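Local coordinates for putative enoyl-CoA hydratase (Streptomyces coelicolor A3, PDB 3G64), which is a putative enoyl-CoA hydratase that probably acts on an acyl-CoA thioester, though its reaction and substrate are not established, at residues G26-T31 against R63-A68; F114-A119 against L133-R138; V123-G128 against A147-R152. All blocks are in the same frame, centred on the assembly; numbering follows the deposited sequence.

Contact 1. Residues G26-T31 against R63-A68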
loop_
_atom_site.group_PDB
_atom_site.type_symbol
_atom_site.label_atom_id
_atom_site.label_comp_id
_atom_site.label_asym_id
_atom_site.label_seq_id
_atom_site.Cartn_x
_atom_site.Cartn_y
_atom_site.Cartn_z
ATOM N N GLY A 26 32.072 0.283 10.977
ATOM C CA GLY A 26 30.965 -0.376 10.295
ATOM C C GLY A 26 29.846 0.525 9.787
ATOM O O GLY A 26 28.849 0.022 9.265
ATOM N N VAL A 27 29.987 1.843 9.949
ATOM C CA VAL A 27 29.027 2.777 9.378
ATOM C C VAL A 27 29.664 3.523 8.212
ATOM O O VAL A 27 30.684 4.180 8.383
ATOM C CB VAL A 27 28.541 3.805 10.405
ATOM C CG1 VAL A 27 27.646 4.829 9.739
ATOM C CG2 VAL A 27 27.790 3.122 11.509
ATOM N N ALA A 28 29.088 3.387 7.014
ATOM C CA ALA A 28 29.540 4.183 5.881
ATOM C C ALA A 28 28.751 5.479 5.814
ATOM O O ALA A 28 27.525 5.480 5.969
ATOM C CB ALA A 28 29.359 3.396 4.597
ATOM N N THR A 29 29.441 6.589 5.582
ATOM C CA THR A 29 28.764 7.839 5.270
ATOM C C THR A 29 29.116 8.258 3.855
ATOM O O THR A 29 30.290 8.381 3.506
ATOM C CB THR A 29 29.144 8.967 6.257
ATOM O OG1 THR A 29 28.911 8.511 7.594
ATOM C CG2 THR A 29 28.290 10.199 5.997
ATOM N N VAL A 30 28.092 8.429 3.025
ATOM C CA VAL A 30 28.289 8.839 1.644
ATOM C C VAL A 30 27.725 10.244 1.556
ATOM O O VAL A 30 26.514 10.461 1.702
ATOM C CB VAL A 30 27.567 7.893 0.641
ATOM C CG1 VAL A 30 27.781 8.355 -0.817
ATOM C CG2 VAL A 30 28.056 6.437 0.816
ATOM N N THR A 31 28.601 11.220 1.373
ATOM C CA THR A 31 28.128 12.572 1.212
ATOM C C THR A 31 28.221 12.980 -0.247
ATOM O O THR A 31 29.309 12.948 -0.842
ATOM C CB THR A 31 28.940 13.538 2.072
ATOM O OG1 THR A 31 29.011 13.031 3.419
ATOM C CG2 THR A 31 28.289 14.905 2.041
ATOM N N ARG A 63 27.584 -2.084 8.252
ATOM C CA ARG A 63 26.360 -2.516 8.898
ATOM C C ARG A 63 25.298 -1.440 8.815
ATOM O O ARG A 63 24.177 -1.657 9.242
ATOM C CB ARG A 63 26.629 -2.906 10.373
ATOM C CG ARG A 63 27.661 -4.025 10.535
ATOM C CD ARG A 63 27.816 -4.566 11.980
ATOM N NE ARG A 63 28.173 -3.567 12.995
ATOM C CZ ARG A 63 29.396 -3.073 13.207
ATOM N NH1 ARG A 63 30.426 -3.455 12.466
ATOM N NH2 ARG A 63 29.586 -2.176 14.168
ATOM N N ALA A 64 25.650 -0.281 8.260
ATOM C CA ALA A 64 24.688 0.802 8.031
ATOM C C ALA A 64 25.311 1.825 7.108
ATOM O O ALA A 64 26.535 2.016 7.090
ATOM C CB ALA A 64 24.282 1.486 9.343
ATOM N N LEU A 65 24.468 2.513 6.353
ATOM C CA LEU A 65 24.962 3.558 5.474
ATOM C C LEU A 65 24.073 4.792 5.565
ATOM O O LEU A 65 22.830 4.712 5.496
ATOM C CB LEU A 65 25.077 3.027 4.027
ATOM C CG LEU A 65 25.619 4.015 2.975
ATOM C CD1 LEU A 65 26.280 3.264 1.824
ATOM C CD2 LEU A 65 24.524 4.923 2.458
ATOM N N VAL A 66 24.722 5.932 5.744
ATOM C CA VAL A 66 24.061 7.232 5.732
ATOM C C VAL A 66 24.342 7.910 4.406
ATOM O O VAL A 66 25.498 7.986 3.953
ATOM C CB VAL A 66 24.564 8.139 6.867
ATOM C CG1 VAL A 66 23.916 9.530 6.777
ATOM C CG2 VAL A 66 24.299 7.496 8.236
ATOM N N LEU A 67 23.280 8.383 3.767
ATOM C CA LEU A 67 23.404 9.155 2.542
ATOM C C LEU A 67 23.103 10.623 2.898
ATOM O O LEU A 67 22.040 10.945 3.401
ATOM C CB LEU A 67 22.419 8.613 1.489
ATOM C CG LEU A 67 22.330 9.256 0.087
ATOM C CD1 LEU A 67 23.692 9.327 -0.579
ATOM C CD2 LEU A 67 21.328 8.491 -0.842
ATOM N N ALA A 68 24.049 11.506 2.639
ATOM C CA ALA A 68 23.929 12.903 3.061
ATOM C C ALA A 68 24.316 13.872 1.943
ATOM O O ALA A 68 24.916 13.467 0.949
ATOM C CB ALA A 68 24.772 13.144 4.277
#

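Contact 2. Residues F114-A119 against L133-R138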
loop_
_atom_site.group_PDB
_atom_site.type_symbol
_atom_site.label_atom_id
_atom_site.label_comp_id
_atom_site.label_asym_id
_atom_site.label_seq_id
_atom_site.Cartn_x
_atom_site.Cartn_y
_atom_site.Cartn_z
ATOM N N PHE A 114 22.292 -4.000 4.214
ATOM C CA PHE A 114 22.419 -3.124 5.383
ATOM C C PHE A 114 21.439 -2.007 5.175
ATOM O O PHE A 114 21.124 -1.662 4.037
ATOM C CB PHE A 114 23.835 -2.544 5.553
ATOM C CG PHE A 114 24.477 -2.075 4.267
ATOM C CD1 PHE A 114 24.195 -0.818 3.746
ATOM C CD2 PHE A 114 25.371 -2.901 3.583
ATOM C CE1 PHE A 114 24.785 -0.390 2.550
ATOM C CE2 PHE A 114 25.965 -2.497 2.400
ATOM C CZ PHE A 114 25.670 -1.227 1.871
ATOM N N PRO A 115 20.949 -1.437 6.278
ATOM C CA PRO A 115 20.022 -0.307 6.236
ATOM C C PRO A 115 20.692 0.948 5.676
ATOM O O PRO A 115 21.866 1.250 5.956
ATOM C CB PRO A 115 19.653 -0.058 7.724
ATOM C CG PRO A 115 20.493 -0.985 8.529
ATOM C CD PRO A 115 21.316 -1.857 7.644
ATOM N N VAL A 116 19.920 1.678 4.887
ATOM C CA VAL A 116 20.376 2.931 4.322
ATOM C C VAL A 116 19.521 4.033 4.916
ATOM O O VAL A 116 18.289 3.905 4.979
ATOM C CB VAL A 116 20.247 2.892 2.777
ATOM C CG1 VAL A 116 20.514 4.279 2.168
ATOM C CG2 VAL A 116 21.199 1.832 2.213
ATOM N N ILE A 117 20.171 5.102 5.375
ATOM C CA ILE A 117 19.486 6.206 6.029
ATOM C C ILE A 117 19.758 7.506 5.252
ATOM O O ILE A 117 20.914 7.865 5.018
ATOM C CB ILE A 117 20.027 6.352 7.479
ATOM C CG1 ILE A 117 19.794 5.042 8.240
ATOM C CG2 ILE A 117 19.446 7.599 8.181
ATOM C CD1 ILE A 117 20.890 4.726 9.210
ATOM N N ALA A 118 18.705 8.199 4.831
ATOM C CA ALA A 118 18.884 9.499 4.167
ATOM C C ALA A 118 18.742 10.635 5.169
ATOM O O ALA A 118 17.725 10.731 5.882
ATOM C CB ALA A 118 17.888 9.667 3.009
ATOM N N ALA A 119 19.774 11.471 5.248
ATOM C CA ALA A 119 19.793 12.600 6.180
ATOM C C ALA A 119 19.299 13.813 5.405
ATOM O O ALA A 119 20.045 14.376 4.593
ATOM C CB ALA A 119 21.239 12.842 6.692
ATOM N N LEU A 133 13.508 8.354 -1.155
ATOM C CA LEU A 133 12.394 7.415 -1.064
ATOM C C LEU A 133 12.883 5.952 -1.012
ATOM O O LEU A 133 12.254 5.100 -0.390
ATOM C CB LEU A 133 11.484 7.638 -2.294
ATOM C CG LEU A 133 10.171 6.868 -2.439
ATOM C CD1 LEU A 133 9.232 7.241 -1.283
ATOM C CD2 LEU A 133 9.547 7.200 -3.797
ATOM N N ALA A 134 14.013 5.659 -1.649
ATOM C CA ALA A 134 14.513 4.284 -1.691
ATOM C C ALA A 134 15.180 3.857 -0.373
ATOM O O ALA A 134 15.239 2.672 -0.043
ATOM C CB ALA A 134 15.479 4.092 -2.864
ATOM N N ALA A 135 15.678 4.834 0.364
ATOM C CA ALA A 135 16.328 4.578 1.652
ATOM C C ALA A 135 15.374 3.856 2.593
ATOM O O ALA A 135 14.135 3.971 2.480
ATOM C CB ALA A 135 16.797 5.938 2.297
ATOM N N ASP A 136 15.935 3.087 3.513
ATOM C CA ASP A 136 15.113 2.434 4.508
ATOM C C ASP A 136 14.556 3.445 5.503
ATOM O O ASP A 136 13.402 3.298 5.974
ATOM C CB ASP A 136 15.940 1.349 5.197
ATOM C CG ASP A 136 16.502 0.356 4.173
ATOM O OD1 ASP A 136 15.691 -0.427 3.628
ATOM O OD2 ASP A 136 17.716 0.406 3.864
ATOM N N PHE A 137 15.361 4.475 5.806
ATOM C CA PHE A 137 14.968 5.513 6.768
ATOM C C PHE A 137 15.189 6.895 6.165
ATOM O O PHE A 137 16.209 7.132 5.506
ATOM C CB PHE A 137 15.751 5.412 8.096
ATOM C CG PHE A 137 15.553 4.119 8.848
ATOM C CD1 PHE A 137 14.626 4.032 9.882
ATOM C CD2 PHE A 137 16.305 3.003 8.533
ATOM C CE1 PHE A 137 14.450 2.844 10.581
ATOM C CE2 PHE A 137 16.131 1.787 9.222
ATOM C CZ PHE A 137 15.201 1.714 10.246
ATOM N N ARG A 138 14.226 7.796 6.395
ATOM C CA ARG A 138 14.372 9.217 6.072
ATOM C C ARG A 138 14.333 10.042 7.378
ATOM O O ARG A 138 13.288 10.180 8.033
ATOM C CB ARG A 138 13.292 9.689 5.093
ATOM C CG ARG A 138 13.509 9.200 3.614
ATOM C CD ARG A 138 12.187 9.099 2.826
ATOM N NE ARG A 138 11.347 8.078 3.439
ATOM C CZ ARG A 138 11.562 6.764 3.332
ATOM N NH1 ARG A 138 10.776 5.915 3.978
ATOM N NH2 ARG A 138 12.556 6.287 2.581
#

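Contact 3. Residues V123-G128 against A147-R152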
loop_
_atom_site.group_PDB
_atom_site.type_symbol
_atom_site.label_atom_id
_atom_site.label_comp_id
_atom_site.label_asym_id
_atom_site.label_seq_id
_atom_site.Cartn_x
_atom_site.Cartn_y
_atom_site.Cartn_z
ATOM N N VAL A 123 16.049 21.111 -0.079
ATOM C CA VAL A 123 15.457 20.462 -1.249
ATOM C C VAL A 123 15.953 19.029 -1.465
ATOM O O VAL A 123 17.160 18.748 -1.390
ATOM C CB VAL A 123 15.644 21.301 -2.540
ATOM C CG1 VAL A 123 17.078 21.649 -2.729
ATOM C CG2 VAL A 123 15.182 20.530 -3.765
ATOM N N ALA A 124 14.997 18.132 -1.707
ATOM C CA ALA A 124 15.272 16.815 -2.280
ATOM C C ALA A 124 14.327 16.654 -3.463
ATOM O O ALA A 124 13.141 16.343 -3.297
ATOM C CB ALA A 124 15.029 15.708 -1.231
ATOM N N ALA A 125 14.853 16.891 -4.656
ATOM C CA ALA A 125 14.038 17.022 -5.841
ATOM C C ALA A 125 14.495 16.018 -6.886
ATOM O O ALA A 125 15.690 15.684 -6.974
ATOM C CB ALA A 125 14.160 18.461 -6.404
ATOM N N GLY A 126 13.553 15.548 -7.693
ATOM C CA GLY A 126 13.924 14.712 -8.818
ATOM C C GLY A 126 14.623 13.467 -8.324
ATOM O O GLY A 126 14.133 12.830 -7.408
ATOM N N ALA A 127 15.776 13.124 -8.904
ATOM C CA ALA A 127 16.524 11.942 -8.433
ATOM C C ALA A 127 16.823 12.017 -6.946
ATOM O O ALA A 127 16.865 10.987 -6.266
ATOM C CB ALA A 127 17.829 11.757 -9.235
ATOM N N GLY A 128 16.995 13.234 -6.419
ATOM C CA GLY A 128 17.241 13.402 -4.987
ATOM C C GLY A 128 16.092 12.889 -4.122
ATOM O O GLY A 128 16.286 12.233 -3.095
ATOM N N ALA A 147 10.244 17.120 -3.886
ATOM C CA ALA A 147 9.516 17.428 -5.100
ATOM C C ALA A 147 9.801 16.366 -6.157
ATOM O O ALA A 147 10.940 16.164 -6.558
ATOM C CB ALA A 147 9.888 18.851 -5.615
ATOM N N PHE A 148 8.761 15.658 -6.580
ATOM C CA PHE A 148 8.935 14.611 -7.606
ATOM C C PHE A 148 8.620 15.234 -8.932
ATOM O O PHE A 148 7.546 15.013 -9.478
ATOM C CB PHE A 148 8.012 13.423 -7.294
ATOM C CG PHE A 148 8.390 12.703 -6.025
ATOM C CD1 PHE A 148 9.309 11.655 -6.054
ATOM C CD2 PHE A 148 7.877 13.104 -4.809
ATOM C CE1 PHE A 148 9.675 10.991 -4.875
ATOM C CE2 PHE A 148 8.245 12.440 -3.620
ATOM C CZ PHE A 148 9.147 11.379 -3.669
ATOM N N LEU A 149 9.545 16.057 -9.423
ATOM C CA LEU A 149 9.234 17.013 -10.469
ATOM C C LEU A 149 9.626 16.591 -11.913
ATOM O O LEU A 149 9.822 17.421 -12.786
ATOM C CB LEU A 149 9.800 18.387 -10.089
ATOM C CG LEU A 149 11.229 18.373 -9.577
ATOM C CD1 LEU A 149 12.149 17.698 -10.634
ATOM C CD2 LEU A 149 11.679 19.805 -9.238
ATOM N N PHE A 150 9.709 15.287 -12.168
ATOM C CA PHE A 150 10.000 14.821 -13.534
ATOM C C PHE A 150 9.094 15.374 -14.627
ATOM O O PHE A 150 9.568 15.725 -15.726
ATOM C CB PHE A 150 9.974 13.280 -13.536
ATOM C CG PHE A 150 10.860 12.706 -12.475
ATOM C CD1 PHE A 150 12.238 12.780 -12.615
ATOM C CD2 PHE A 150 10.326 12.200 -11.305
ATOM C CE1 PHE A 150 13.080 12.303 -11.619
ATOM C CE2 PHE A 150 11.157 11.705 -10.304
ATOM C CZ PHE A 150 12.542 11.747 -10.475
ATOM N N THR A 151 7.790 15.441 -14.372
ATOM C CA THR A 151 6.912 15.917 -15.433
ATOM C C THR A 151 7.216 17.387 -15.774
ATOM O O THR A 151 6.892 17.855 -16.869
ATOM C CB THR A 151 5.426 15.754 -15.100
ATOM O OG1 THR A 151 5.113 16.525 -13.949
ATOM C CG2 THR A 151 5.046 14.275 -14.868
ATOM N N ARG A 152 7.839 18.123 -14.845
ATOM C CA ARG A 152 8.193 19.524 -15.151
ATOM C C ARG A 152 9.320 19.658 -16.168
ATOM O O ARG A 152 9.558 20.771 -16.676
ATOM C CB ARG A 152 8.660 20.286 -13.910
ATOM C CG ARG A 152 7.787 20.078 -12.750
ATOM C CD ARG A 152 6.846 21.148 -12.602
ATOM N NE ARG A 152 6.294 21.102 -11.249
ATOM C CZ ARG A 152 5.593 22.084 -10.702
ATOM N NH1 ARG A 152 5.407 23.208 -11.372
ATOM N NH2 ARG A 152 5.078 21.940 -9.501
#

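Contact 1. Residues G26-T31 against R63-A68
Gly-26 O takes two backbone N-H groups where these chain stretches first meet. Arg-63 N lies 2.7 Å from Gly-26 O in a nearly straight bond (174° at the hydrogen), while Ala-64 N adds a weak second bond to the same oxygen at 3.4 Å. From here the strands run parallel and one-to-one, their axes 4.7 Å apart and only 16° from alignment. Ala-28 and Val-30 each use both N-H and C=O toward the other strand: Ala-28 N bonds Ala-64 O, Ala-28 O receives Val-66 N, Val-30 N points at Val-66 O, and Val-30 O receives Ala-68 N. Val-30 N to Val-66 O, at 2.8 Å, is the straightest of the set.

The side chains of Ala-28, Val-30, Leu-65 and Leu-67 share one face. Leu-65, with CG swung opposite its own N (chi1 -179°), brings CD1 within 3.8 Å of Val-30 CG2 and 4.1 Å of Ala-28 CB, so one methyl meets two residues of the facing strand. With an alanine here, the space between Ala-28, Val-30 and helix 43-58, whose Leu-53 and Leu-56 also touch this leucine, is likely to be left unfilled. On the other face Val-27 and Val-66 pack under helix 205-217, and the Arg-63 side chain turns to bond Ala-217 O through NE. Two parallel neighbours joined through helix 43-58, which packs on one face of their sheet, form a beta-alpha-beta unit within the crotonase-like fold.

Contact 2. Residues F114-A119 against L133-R138
Both polar backbone atoms of Val-116 are hydrogen-bonded to the corner formed by Asp-136 and Phe-137. Val-116 N donates to Asp-136 OD2 at 2.7 Å, and OD2 receives it on its anti lone pair, away from OD1. Val-116 O accepts Phe-137 N at 3.1 Å, and a weak, bent bond from Asp-136 N. One residue on, Ala-118 N reaches Phe-137 O at 2.8 Å and 170°. The carboxylate serves charged partners too: Lys-228 forms a salt bridge with OD2 and Arg-110 one with OD1, so this buried acid is likely to remain ionised.

These bonds set strands 116-120 and 137-140 side by side and parallel in the main sheet of the crotonase-like fold, and the chain between them leaves through strand 123-125 and returns through helix 127-134. Arg-138 folds back on the end of that helix, its NH2 standing above the carbonyl plane of Ala-135 O at 2.8 Å and also bonding Ala-132 O.

Apolar contacts form two groups. In one, Ile-117 CG1 lies 4.1 Å from Phe-137 CD2, and Pro-115 CB meets Phe-137 CE2 at the ring edge. Phe-137 has CG beside its own N (chi1 -61°), an orientation that turns the ring toward Pro-115; Leu-181 of the second subunit packs on it as well. In the second, Ala-135 CB touches both Val-116 CG1 (4.1 Å) and Ala-118 CB (4.0 Å).

Contact 3. Residues V123-G128 against A147-R152
Gly-126 is held closely by the 147-152 stretch, through its N-H and through its backbone carbons. Its N donates to Ala-147 O at 2.9 Å. One step earlier Ala-147 N bonds Ala-124 O at 3.1 Å, which completes a short parallel pairing of strands 123-125 and 145-147. Next to this pairing the end of the Phe-150 ring meets the glycine backbone obliquely: CZ is 3.5 Å from Gly-126 C, and CE1 is 3.8 Å from Gly-126 CA.

Leu-149 forms the more open side. It is partly exposed, yet its CG takes the crowded position between backbone N and carbonyl carbon (chi1 46°), and this leaves CD1 3.9 Å from Gly-126 N and CD2 4.0 Å from Ala-125 CB.

Gly-126 stands at the N-cap of helix 127-134, with a positive phi. Its N-H bond and the Phe-150 ring thus hold the backbone that enters this helix. In crotonase relatives an N-H at the start of the corresponding helix contributes to the oxyanion hole, so this turn is consistent with a similar role here, which the geometry alone does not establish.

Overall arrangement
Contacts 1 and 2 lie in one sheet, their centres 10 Å apart. Strand 64-69 is the neighbour of strand 116-120, and probable hydrogen bonds from Ile-117 N to Leu-65 O and from Ile-117 O to Leu-67 N, each 2.7 Å, fasten them. Contact 3 belongs to the smaller sheet, about 17 Å from contact 2 and 23 Å from contact 1 between centres. Helix 127-134 bridges contacts 2 and 3: it begins in contact 3 and ends in contact 2, and Leu-133 CD2 of contact 2 touches Phe-148 CE1 of contact 3 at 3.9 Å. By family analogy the oxyanion hole would lie at the contact 3 end. The Arg-138 side chain is about 13 Å from a bound zinc ion.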